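Local structure of putative NADPH:quinone oxidoreductase (Ralstonia eutropha, 3IUP) at residues Pro43-Asp48 with Phe154-Thr159; Ala181-Gln186 with Phe338-Ser343. The protein probably reduces quinones with electrons from NADPH, as a member of the medium-chain dehydrogenase/reductase superfamily, and binds that cofactor in a cleft between two domains. All blocks are in the same frame, centred on the assembly; numbering follows the deposited sequence.

Interaction 1. Residues Pro43-Asp48 with Phe154-Thr159; sequences PLNPSD and FVNPLT. With NDP (NADPH dihydro-nicotinamide-adenine-dinucleotide phosphate), chain C.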
loop_
_atom_site.group_PDB
_atom_site.type_symbol
_atom_site.label_atom_id
_atom_site.label_comp_id
_atom_site.label_asym_id
_atom_site.label_seq_id
_atom_site.Cartn_x
_atom_site.Cartn_y
_atom_site.Cartn_z
ATOM N N PRO A 43 -29.367 3.721 10.343
ATOM C CA PRO A 43 -28.430 4.779 10.652
ATOM C C PRO A 43 -27.981 5.495 9.401
ATOM O O PRO A 43 -27.994 4.908 8.325
ATOM C CB PRO A 43 -27.273 4.011 11.295
ATOM C CG PRO A 43 -27.261 2.724 10.573
ATOM C CD PRO A 43 -28.721 2.403 10.380
ATOM N N LEU A 44 -27.584 6.767 9.555
ATOM C CA LEU A 44 -26.902 7.528 8.530
ATOM C C LEU A 44 -25.395 7.408 8.757
ATOM O O LEU A 44 -24.798 8.127 9.568
ATOM C CB LEU A 44 -27.327 8.994 8.587
ATOM C CG LEU A 44 -28.630 9.286 7.874
ATOM C CD1 LEU A 44 -29.295 10.531 8.468
ATOM C CD2 LEU A 44 -28.360 9.448 6.358
ATOM N N ASN A 45 -24.794 6.430 8.122
ATOM C CA ASN A 45 -23.373 6.178 8.282
ATOM C C ASN A 45 -22.647 6.923 7.131
ATOM O O ASN A 45 -23.252 7.225 6.070
ATOM C CB ASN A 45 -23.081 4.701 8.174
ATOM C CG ASN A 45 -23.634 3.867 9.309
ATOM O OD1 ASN A 45 -23.682 4.297 10.485
ATOM N ND2 ASN A 45 -24.050 2.604 8.961
ATOM N N PRO A 46 -21.339 7.146 7.281
ATOM C CA PRO A 46 -20.551 7.807 6.223
ATOM C C PRO A 46 -20.646 7.130 4.863
ATOM O O PRO A 46 -20.784 7.827 3.876
ATOM C CB PRO A 46 -19.125 7.762 6.793
ATOM C CG PRO A 46 -19.354 7.901 8.286
ATOM C CD PRO A 46 -20.524 6.916 8.491
ATOM N N SER A 47 -20.687 5.798 4.815
ATOM C CA SER A 47 -20.906 5.079 3.552
ATOM C C SER A 47 -22.224 5.475 2.915
ATOM O O SER A 47 -22.304 5.659 1.718
ATOM C CB SER A 47 -20.887 3.572 3.768
ATOM O OG SER A 47 -21.531 3.262 5.016
ATOM N N ASP A 48 -23.255 5.678 3.743
ATOM C CA ASP A 48 -24.572 6.081 3.224
ATOM C C ASP A 48 -24.565 7.497 2.691
ATOM O O ASP A 48 -25.159 7.778 1.676
ATOM C CB ASP A 48 -25.643 5.953 4.308
ATOM C CG ASP A 48 -25.737 4.516 4.880
ATOM O OD1 ASP A 48 -25.911 3.571 4.029
ATOM O OD2 ASP A 48 -25.604 4.359 6.137
ATOM N N PHE A 154 -24.615 -4.394 11.555
ATOM C CA PHE A 154 -23.692 -4.949 10.552
ATOM C C PHE A 154 -22.434 -4.118 10.329
ATOM O O PHE A 154 -21.309 -4.612 10.506
ATOM C CB PHE A 154 -24.404 -5.188 9.225
ATOM C CG PHE A 154 -25.456 -6.258 9.270
ATOM C CD1 PHE A 154 -25.144 -7.557 8.902
ATOM C CD2 PHE A 154 -26.765 -5.963 9.622
ATOM C CE1 PHE A 154 -26.124 -8.566 8.901
ATOM C CE2 PHE A 154 -27.743 -6.945 9.632
ATOM C CZ PHE A 154 -27.429 -8.254 9.272
ATOM N N VAL A 155 -22.595 -2.882 9.864
ATOM C CA VAL A 155 -21.498 -2.158 9.260
ATOM C C VAL A 155 -20.373 -1.912 10.302
ATOM O O VAL A 155 -19.220 -2.339 10.137
ATOM C CB VAL A 155 -21.999 -0.840 8.624
ATOM C CG1 VAL A 155 -20.866 0.118 8.168
ATOM C CG2 VAL A 155 -22.949 -1.175 7.382
ATOM N N ASN A 156 -20.715 -1.261 11.390
ATOM C CA ASN A 156 -19.692 -0.981 12.421
ATOM C C ASN A 156 -19.238 -2.192 13.239
ATOM O O ASN A 156 -17.999 -2.419 13.377
ATOM C CB ASN A 156 -20.034 0.256 13.270
ATOM C CG ASN A 156 -19.889 1.554 12.479
ATOM O OD1 ASN A 156 -19.335 1.573 11.366
ATOM N ND2 ASN A 156 -20.428 2.666 13.040
ATOM N N PRO A 157 -20.175 -3.018 13.729
ATOM C CA PRO A 157 -19.718 -4.150 14.515
ATOM C C PRO A 157 -18.843 -5.148 13.738
ATOM O O PRO A 157 -17.843 -5.644 14.273
ATOM C CB PRO A 157 -21.029 -4.787 15.006
ATOM C CG PRO A 157 -21.973 -3.659 15.110
ATOM C CD PRO A 157 -21.623 -2.767 13.909
ATOM N N LEU A 158 -19.219 -5.468 12.505
ATOM C CA LEU A 158 -18.474 -6.464 11.764
ATOM C C LEU A 158 -17.168 -5.879 11.278
ATOM O O LEU A 158 -16.209 -6.616 11.125
ATOM C CB LEU A 158 -19.247 -7.062 10.601
ATOM C CG LEU A 158 -20.441 -7.873 11.048
ATOM C CD1 LEU A 158 -21.297 -8.300 9.816
ATOM C CD2 LEU A 158 -20.086 -9.094 11.967
ATOM N N THR A 159 -17.126 -4.577 11.006
ATOM C CA THR A 159 -15.881 -3.952 10.615
ATOM C C THR A 159 -14.934 -3.971 11.793
ATOM O O THR A 159 -13.756 -4.282 11.615
ATOM C CB THR A 159 -16.104 -2.553 10.071
ATOM O OG1 THR A 159 -16.939 -2.639 8.902
ATOM C CG2 THR A 159 -14.808 -1.841 9.687
HETATM P PA NDP C . -18.840 8.367 13.302
HETATM O O1A NDP C . -19.398 7.769 14.496
HETATM O O2A NDP C . -19.657 9.323 12.523
HETATM O O5B NDP C . -17.464 9.123 13.825
HETATM C C5B NDP C . -16.648 9.730 12.817
HETATM C C4B NDP C . -15.367 10.179 13.451
HETATM O O4B NDP C . -14.606 10.723 12.412
HETATM C C3B NDP C . -15.569 11.261 14.524
HETATM O O3B NDP C . -14.869 11.032 15.729
HETATM C C2B NDP C . -14.982 12.528 13.864
HETATM O O2B NDP C . -14.329 13.414 14.773
HETATM C C1B NDP C . -13.976 11.913 12.902
HETATM N N9A NDP C . -13.686 12.761 11.738
HETATM C C8A NDP C . -14.635 13.324 10.910
HETATM N N7A NDP C . -14.007 13.962 9.907
HETATM C C5A NDP C . -12.643 13.806 10.068
HETATM C C6A NDP C . -11.508 14.243 9.357
HETATM N N6A NDP C . -11.569 15.059 8.289
HETATM N N1A NDP C . -10.254 13.887 9.810
HETATM C C2A NDP C . -10.089 13.155 10.944
HETATM N N3A NDP C . -11.200 12.727 11.636
HETATM C C4A NDP C . -12.447 13.044 11.213
HETATM O O3 NDP C . -18.311 7.314 12.195
HETATM P PN NDP C . -18.537 5.769 12.195
HETATM O O1N NDP C . -18.126 5.113 13.412
HETATM O O2N NDP C . -19.903 5.405 11.686
HETATM O O5D NDP C . -17.484 5.348 11.025
HETATM C C5D NDP C . -16.076 5.401 11.300
HETATM C C4D NDP C . -15.294 5.232 10.002
HETATM O O4D NDP C . -15.346 3.829 9.666
HETATM C C3D NDP C . -15.815 6.026 8.786
HETATM O O3D NDP C . -14.750 6.517 7.997
HETATM C C2D NDP C . -16.553 4.947 8.010
HETATM O O2D NDP C . -16.730 5.199 6.624
HETATM C C1D NDP C . -15.608 3.770 8.265
HETATM N N1N NDP C . -16.193 2.455 7.916
HETATM C C2N NDP C . -15.632 1.813 6.861
HETATM C C3N NDP C . -16.100 0.599 6.435
HETATM C C7N NDP C . -15.374 -0.165 5.344
HETATM O O7N NDP C . -15.993 -1.327 4.892
HETATM N N7N NDP C . -14.218 0.221 4.787
HETATM C C4N NDP C . -17.040 -0.160 7.288
HETATM C C5N NDP C . -17.591 0.630 8.448
HETATM C C6N NDP C . -17.134 1.913 8.722
HETATM P P2B NDP C . -14.649 15.027 14.767
HETATM O O1X NDP C . -15.701 15.269 15.858
HETATM O O2X NDP C . -15.149 15.523 13.413
HETATM O O3X NDP C . -13.295 15.664 15.118
#

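Interaction 2. Residues Ala181-Gln186 with Phe338-Ser343; sequences ASNLGQ and FASHYS. With NDP (NADPH dihydro-nicotinamide-adenine-dinucleotide phosphate), chain C.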
loop_
_atom_site.group_PDB
_atom_site.type_symbol
_atom_site.label_atom_id
_atom_site.label_comp_id
_atom_site.label_asym_id
_atom_site.label_seq_id
_atom_site.Cartn_x
_atom_site.Cartn_y
_atom_site.Cartn_z
ATOM N N ALA A 181 -12.529 7.961 18.230
ATOM C CA ALA A 181 -13.741 8.368 18.989
ATOM C C ALA A 181 -14.996 8.234 18.150
ATOM O O ALA A 181 -16.108 8.554 18.612
ATOM C CB ALA A 181 -13.585 9.803 19.524
ATOM N N SER A 182 -14.831 7.731 16.928
ATOM C CA SER A 182 -15.996 7.343 16.124
ATOM C C SER A 182 -16.827 6.298 16.847
ATOM O O SER A 182 -16.348 5.607 17.753
ATOM C CB SER A 182 -15.549 6.798 14.748
ATOM O OG SER A 182 -14.910 5.556 14.929
ATOM N N ASN A 183 -18.096 6.167 16.469
ATOM C CA ASN A 183 -18.861 5.043 16.955
ATOM C C ASN A 183 -18.125 3.703 16.810
ATOM O O ASN A 183 -18.042 2.908 17.758
ATOM C CB ASN A 183 -20.250 4.954 16.298
ATOM C CG ASN A 183 -21.282 5.905 16.910
ATOM O OD1 ASN A 183 -20.946 6.896 17.517
ATOM N ND2 ASN A 183 -22.563 5.577 16.740
ATOM N N LEU A 184 -17.581 3.450 15.631
ATOM C CA LEU A 184 -16.866 2.193 15.399
ATOM C C LEU A 184 -15.644 2.046 16.320
ATOM O O LEU A 184 -15.391 0.990 16.890
ATOM C CB LEU A 184 -16.426 2.116 13.911
ATOM C CG LEU A 184 -15.852 0.784 13.421
ATOM C CD1 LEU A 184 -15.838 0.761 11.915
ATOM C CD2 LEU A 184 -14.447 0.568 13.975
ATOM N N GLY A 185 -14.924 3.137 16.486
ATOM C CA GLY A 185 -13.774 3.168 17.370
ATOM C C GLY A 185 -14.094 2.864 18.800
ATOM O O GLY A 185 -13.322 2.174 19.509
ATOM N N GLN A 186 -15.216 3.380 19.272
ATOM C CA GLN A 186 -15.641 3.082 20.616
ATOM C C GLN A 186 -15.923 1.577 20.771
ATOM O O GLN A 186 -15.583 1.016 21.786
ATOM C CB GLN A 186 -16.843 3.934 21.027
ATOM C CG GLN A 186 -16.514 5.395 21.098
ATOM C CD GLN A 186 -17.710 6.290 21.340
ATOM O OE1 GLN A 186 -18.423 6.073 22.291
ATOM N NE2 GLN A 186 -17.918 7.328 20.482
ATOM N N PHE A 338 -21.160 -3.663 21.478
ATOM C CA PHE A 338 -21.541 -3.134 20.177
ATOM C C PHE A 338 -22.605 -2.056 20.261
ATOM O O PHE A 338 -23.234 -1.725 19.255
ATOM C CB PHE A 338 -21.918 -4.299 19.275
ATOM C CG PHE A 338 -20.778 -5.218 19.029
ATOM C CD1 PHE A 338 -19.728 -4.833 18.200
ATOM C CD2 PHE A 338 -20.694 -6.433 19.667
ATOM C CE1 PHE A 338 -18.647 -5.673 18.001
ATOM C CE2 PHE A 338 -19.611 -7.268 19.463
ATOM C CZ PHE A 338 -18.586 -6.880 18.631
ATOM N N ALA A 339 -22.775 -1.450 21.434
ATOM C CA ALA A 339 -23.716 -0.334 21.574
ATOM C C ALA A 339 -23.334 0.830 20.631
ATOM O O ALA A 339 -22.132 1.100 20.405
ATOM C CB ALA A 339 -23.775 0.152 23.041
ATOM N N SER A 340 -24.351 1.466 20.041
ATOM C CA SER A 340 -24.195 2.691 19.234
ATOM C C SER A 340 -24.987 3.857 19.808
ATOM O O SER A 340 -26.172 3.711 20.092
ATOM C CB SER A 340 -24.733 2.488 17.823
ATOM O OG SER A 340 -23.978 1.565 17.101
ATOM N N HIS A 341 -24.353 5.026 19.867
ATOM C CA HIS A 341 -25.042 6.255 20.280
ATOM C C HIS A 341 -25.498 7.057 19.064
ATOM O O HIS A 341 -24.736 7.205 18.108
ATOM C CB HIS A 341 -24.097 7.140 21.100
ATOM C CG HIS A 341 -24.652 8.508 21.387
ATOM N ND1 HIS A 341 -25.637 8.724 22.338
ATOM C CD2 HIS A 341 -24.363 9.725 20.854
ATOM C CE1 HIS A 341 -25.934 10.015 22.370
ATOM N NE2 HIS A 341 -25.182 10.643 21.478
ATOM N N TYR A 342 -26.732 7.566 19.097
ATOM C CA TYR A 342 -27.199 8.516 18.086
ATOM C C TYR A 342 -27.574 9.804 18.781
ATOM O O TYR A 342 -28.121 9.759 19.879
ATOM C CB TYR A 342 -28.431 7.969 17.375
ATOM C CG TYR A 342 -28.232 6.550 16.911
ATOM C CD1 TYR A 342 -27.470 6.265 15.771
ATOM C CD2 TYR A 342 -28.733 5.499 17.631
ATOM C CE1 TYR A 342 -27.291 4.951 15.345
ATOM C CE2 TYR A 342 -28.544 4.190 17.232
ATOM C CZ TYR A 342 -27.822 3.917 16.083
ATOM O OH TYR A 342 -27.636 2.605 15.724
ATOM N N SER A 343 -27.320 10.939 18.161
ATOM C CA SER A 343 -27.691 12.207 18.762
ATOM C C SER A 343 -29.131 12.592 18.465
ATOM O O SER A 343 -29.693 13.411 19.143
ATOM C CB SER A 343 -26.723 13.311 18.338
ATOM O OG SER A 343 -26.811 13.559 16.954
HETATM P PA NDP C . -18.840 8.367 13.302
HETATM O O1A NDP C . -19.398 7.769 14.496
HETATM O O2A NDP C . -19.657 9.323 12.523
HETATM O O5B NDP C . -17.464 9.123 13.825
HETATM C C5B NDP C . -16.648 9.730 12.817
HETATM C C4B NDP C . -15.367 10.179 13.451
HETATM O O4B NDP C . -14.606 10.723 12.412
HETATM C C3B NDP C . -15.569 11.261 14.524
HETATM O O3B NDP C . -14.869 11.032 15.729
HETATM C C2B NDP C . -14.982 12.528 13.864
HETATM O O2B NDP C . -14.329 13.414 14.773
HETATM C C1B NDP C . -13.976 11.913 12.902
HETATM N N9A NDP C . -13.686 12.761 11.738
HETATM C C8A NDP C . -14.635 13.324 10.910
HETATM N N7A NDP C . -14.007 13.962 9.907
HETATM C C5A NDP C . -12.643 13.806 10.068
HETATM C C6A NDP C . -11.508 14.243 9.357
HETATM N N6A NDP C . -11.569 15.059 8.289
HETATM N N1A NDP C . -10.254 13.887 9.810
HETATM C C2A NDP C . -10.089 13.155 10.944
HETATM N N3A NDP C . -11.200 12.727 11.636
HETATM C C4A NDP C . -12.447 13.044 11.213
HETATM O O3 NDP C . -18.311 7.314 12.195
HETATM P PN NDP C . -18.537 5.769 12.195
HETATM O O1N NDP C . -18.126 5.113 13.412
HETATM O O2N NDP C . -19.903 5.405 11.686
HETATM O O5D NDP C . -17.484 5.348 11.025
HETATM C C5D NDP C . -16.076 5.401 11.300
HETATM C C4D NDP C . -15.294 5.232 10.002
HETATM O O4D NDP C . -15.346 3.829 9.666
HETATM C C3D NDP C . -15.815 6.026 8.786
HETATM O O3D NDP C . -14.750 6.517 7.997
HETATM C C2D NDP C . -16.553 4.947 8.010
HETATM O O2D NDP C . -16.730 5.199 6.624
HETATM C C1D NDP C . -15.608 3.770 8.265
HETATM N N1N NDP C . -16.193 2.455 7.916
HETATM C C2N NDP C . -15.632 1.813 6.861
HETATM C C3N NDP C . -16.100 0.599 6.435
HETATM C C7N NDP C . -15.374 -0.165 5.344
HETATM O O7N NDP C . -15.993 -1.327 4.892
HETATM N N7N NDP C . -14.218 0.221 4.787
HETATM C C4N NDP C . -17.040 -0.160 7.288
HETATM C C5N NDP C . -17.591 0.630 8.448
HETATM C C6N NDP C . -17.134 1.913 8.722
HETATM P P2B NDP C . -14.649 15.027 14.767
HETATM O O1X NDP C . -15.701 15.269 15.858
HETATM O O2X NDP C . -15.149 15.523 13.413
HETATM O O3X NDP C . -13.295 15.664 15.118
HETATM O O HOH W 1 -20.507 3.102 19.313
HETATM O O HOH W 2 -22.726 2.928 15.081
HETATM O O HOH W 3 -23.183 9.409 17.652
#

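Interaction 1. Residues Pro43-Asp48 with Phe154-Thr159
In the NADPH cleft, Asn45 of the GroES-like domain faces Val155 and Asn156 at the start of helix 155-169. The contact is small, and no hydrogen bond crosses it directly. Asn45 and Val155 reach toward each other from opposite directions, with Asn45 ND2 4.0 Å from Val155 CB. The polar atoms of the Asn45 amide are held from outside the two segments. ND2 donates a hydrogen bond to Glu97 OE2, and OD1 accepts from Lys368. Glu97 also takes the backbone N-H groups of Phe154 and Val155, so one carboxylate ties both sides together. Asn45 N donates to Asp48 OD2 at 3.0 Å, and OD2 accepts through its anti lone pair, the one directed away from OD1. This bond ties the residue before helix 46-53 to the helix's first turn.

The two segments form opposing lips of the interdomain cleft of the medium-chain dehydrogenase/reductase fold, and the cofactor bridges them. Val155 CG1 lies anti to the backbone N (chi1 170°), which brings this methyl to 3.3 Å from NADPH C5N. Asn156 ND2 gives a nearly straight bond to phosphate oxygen O2N, 3.1 Å long with an N-H...O angle of 168°. Its other amide atom, OD1, lies beside C5N and C6N of the nicotinamide.

One turn further on, Thr159 OG1 donates to Val155 O at 2.6 Å. That bond fixes the hydroxyl 3.0 Å from NADPH C4N, the carbon that carries the hydride. From the facing lip, Pro46 CB touches ribose oxygen O2D at 3.5 Å.

Interaction 2. Residues Ala181-Gln186 with Phe338-Ser343
Asn183 reaches from the first turn of helix 183-195 to Ser340 and His341 of the loop 338-343. Its amide makes the tight part of the contact. ND2 donates to His341 O at 3.0 Å, with an N-H...O angle of 173°. The oxygen lies close to the amide plane. Ser340 CB packs 3.9 Å from the same ND2. CG of Asn183 is anti to its carbonyl carbon (chi1 -80°), which turns the amide toward the loop.

The rest is looser and bridged by water. One water donates to both Asn183 O and Ala339 O. Another joins Asn183 ND2 to Ser340 OG. The imidazole of His341 lies on the exposed side.

The other side of the turn grips NADPH. Asn183 N and Leu184 N donate to diphosphate oxygens O1A and O1N, at 2.9 and 2.8 Å. Ser182 OG caps the helix by accepting from Gly185 N. The helix start should favour the negative diphosphate.

Segment 181-186 is the turn and helix start after strand 175-177, consistent with the first strand-turn-helix of a Rossmann fold. The loop runs from helix 320-332 to strand 344-347, and Phe338 packs on helices 155-169 and 183-195.

In the fold
Interaction 1 closes along the chain before interaction 2 opens, and their centres lie about 10 Å apart. Helices 155-169 and 183-195 join them. Pro157 CB touches Phe338 CD1 at 3.4 Å, and Thr159 CG2 touches Leu184 CD1 at 3.6 Å. Both contacts touch the same NADPH. Interaction 1 spans from the GroES-like domain to the helix beside the nicotinamide. Interaction 2 links the start of helix 183-195, just after strand 175-177 of the six-stranded parallel sheet, to the loop leading to strand 344-347. Lys368 touches both sites and is hydrogen-bonded to NADPH. Interaction 1 and the helix start of interaction 2 line the cleft, consistent with a cofactor held by both domains.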